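Local coordinates for protein N6 adenine specific DNA methylase (Encephalitozoon cuniculi, PDB 3Q87) that probably methylates the translation termination factor eRF1, using S-adenosylmethionine, as the catalytic subunit of a complex with its activator Trm112, at residues D69-S73 with I74-S78. Numbering follows the deposited sequence.
Sequences DLLCS and INQES. With SAM (S-adenosylmethionine), chain D.
Asp69 OD1 is gripped from two quarters: N6 of the S-adenosylmethionine adenine donates to it at 2.9 Å, and Arg109 forms a salt bridge with the same oxygen. The guanidinium would probably hold the carboxylate in its charged form. Beside it, the backbone N of Leu70 reaches adenine N1 at 2.9 Å in an almost straight bond (172°). One acceptor for N6 and one N-H for N1 together read the edge of an adenine, an arrangement familiar from class I methyltransferases. Leu70 lends its side chain too, with CD2 lying 3.9 Å from adenine N1.

The chain then folds tightly in two overlapping turns. A type II' turn from Asp69 to Cys72 runs into a type I turn from Leu71 to Ile74, which is closed by the bond from Ile74 N to Leu71 O, 2.8 Å long. Ile74 CB packs on the same oxygen, Leu71 O, at 3.4 Å.

Beyond the turns, Leu71 meets Gln76 nearly at a right angle. Its CD1 sits over the face of the flat amide, 3.7 Å from Gln76 CD. Gln76 arrives on an extended chain (chi2 -172°), and its amide is held at both ends, OE1 by Thr115 N and NE2 by Ala113 O, which fixes its rotation and presents that face to the leucine.

The whole loop belongs to the Rossmann-like crossover from edge strand 65-67 to strand 81-84. Leu71 packs on strand 26-30 and on Phe110 of helix 105-113, whereas Ser73 hydrogen-bonds to Thr118 of the partner chain, ECU08_1170, so the loop joins the cofactor pocket to the subunit interface.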
# COMPACT_ATOMS: atom_id res chain seq x y z
N ASP B 69 9.68 2.59 0.92
CA ASP B 69 10.52 2.43 -0.27
C ASP B 69 10.02 1.19 -1.01
O ASP B 69 10.21 0.07 -0.55
CB ASP B 69 11.99 2.29 0.16
CG ASP B 69 12.98 2.38 -1.00
OD1 ASP B 69 12.57 2.21 -2.17
OD2 ASP B 69 14.16 2.64 -0.74
N LEU B 70 9.33 1.40 -2.13
CA LEU B 70 8.70 0.31 -2.85
C LEU B 70 7.90 -0.58 -1.89
O LEU B 70 7.04 -0.08 -1.18
CB LEU B 70 9.73 -0.50 -3.64
CG LEU B 70 10.48 0.24 -4.76
CD1 LEU B 70 11.38 -0.75 -5.51
CD2 LEU B 70 9.54 0.92 -5.73
N LEU B 71 8.22 -1.88 -1.83
CA LEU B 71 7.36 -2.86 -1.18
C LEU B 71 7.93 -3.54 0.07
O LEU B 71 7.27 -4.38 0.67
CB LEU B 71 6.96 -3.95 -2.19
CG LEU B 71 6.41 -3.47 -3.54
CD1 LEU B 71 6.44 -4.60 -4.58
CD2 LEU B 71 5.02 -2.94 -3.40
N CYS B 72 9.14 -3.15 0.47
CA CYS B 72 9.87 -3.81 1.56
C CYS B 72 9.07 -3.94 2.85
O CYS B 72 9.19 -4.93 3.58
CB CYS B 72 11.18 -3.08 1.87
SG CYS B 72 12.15 -2.58 0.42
N SER B 73 8.26 -2.92 3.14
CA SER B 73 7.48 -2.91 4.37
C SER B 73 6.03 -3.35 4.14
O SER B 73 5.18 -3.23 5.03
CB SER B 73 7.50 -1.51 4.97
OG SER B 73 6.94 -0.58 4.06
N ILE B 74 5.77 -3.87 2.95
CA ILE B 74 4.44 -4.33 2.60
C ILE B 74 4.39 -5.85 2.54
O ILE B 74 5.23 -6.49 1.90
CB ILE B 74 3.97 -3.77 1.22
CG1 ILE B 74 4.02 -2.24 1.21
CG2 ILE B 74 2.56 -4.25 0.88
CD1 ILE B 74 3.24 -1.58 2.38
N ASN B 75 3.41 -6.44 3.21
CA ASN B 75 3.13 -7.86 3.06
C ASN B 75 2.32 -8.09 1.79
O ASN B 75 1.12 -7.84 1.76
CB ASN B 75 2.35 -8.35 4.27
CG ASN B 75 2.06 -9.84 4.22
OD1 ASN B 75 2.59 -10.57 3.39
ND2 ASN B 75 1.20 -10.29 5.13
N GLN B 76 2.98 -8.54 0.73
CA GLN B 76 2.33 -8.68 -0.58
C GLN B 76 1.29 -9.80 -0.67
O GLN B 76 0.43 -9.80 -1.56
CB GLN B 76 3.38 -8.84 -1.68
CG GLN B 76 4.22 -7.61 -1.84
CD GLN B 76 5.11 -7.68 -3.05
OE1 GLN B 76 4.64 -7.70 -4.18
NE2 GLN B 76 6.41 -7.72 -2.81
N GLU B 77 1.37 -10.75 0.24
CA GLU B 77 0.35 -11.79 0.33
C GLU B 77 -1.01 -11.19 0.65
O GLU B 77 -2.05 -11.78 0.37
CB GLU B 77 0.72 -12.82 1.40
CG GLU B 77 1.95 -13.66 1.07
CD GLU B 77 2.18 -14.79 2.08
OE1 GLU B 77 3.17 -14.73 2.83
OE2 GLU B 77 1.35 -15.73 2.13
N SER B 78 -1.01 -10.00 1.24
CA SER B 78 -2.27 -9.40 1.65
C SER B 78 -2.84 -8.46 0.60
O SER B 78 -3.94 -7.95 0.75
CB SER B 78 -2.08 -8.68 2.98
OG SER B 78 -1.80 -9.63 4.00
N SAM D . 0.79 8.37 -8.70
CA SAM D . 1.17 9.73 -9.08
C SAM D . 0.58 10.06 -10.45
O SAM D . 0.39 11.22 -10.82
OXT SAM D . 0.28 9.17 -11.24
CB SAM D . 2.70 10.03 -8.99
CG SAM D . 3.70 9.39 -9.98
SD SAM D . 5.45 9.99 -9.94
CE SAM D . 5.97 9.80 -11.66
C5' SAM D . 6.35 8.63 -9.17
C4' SAM D . 6.07 8.64 -7.67
O4' SAM D . 6.82 7.60 -7.05
C3' SAM D . 6.46 9.94 -7.00
O3' SAM D . 5.38 10.36 -6.18
C2' SAM D . 7.65 9.59 -6.14
O2' SAM D . 7.73 10.32 -4.93
C1' SAM D . 7.39 8.13 -5.87
N9 SAM D . 8.60 7.35 -5.62
C8 SAM D . 9.87 7.54 -6.12
N7 SAM D . 10.66 6.56 -5.62
C5 SAM D . 9.88 5.75 -4.83
C6 SAM D . 10.14 4.61 -4.10
N6 SAM D . 11.37 4.10 -4.08
N1 SAM D . 9.12 4.00 -3.39
C2 SAM D . 7.84 4.51 -3.40
N3 SAM D . 7.58 5.65 -4.14
C4 SAM D . 8.59 6.25 -4.83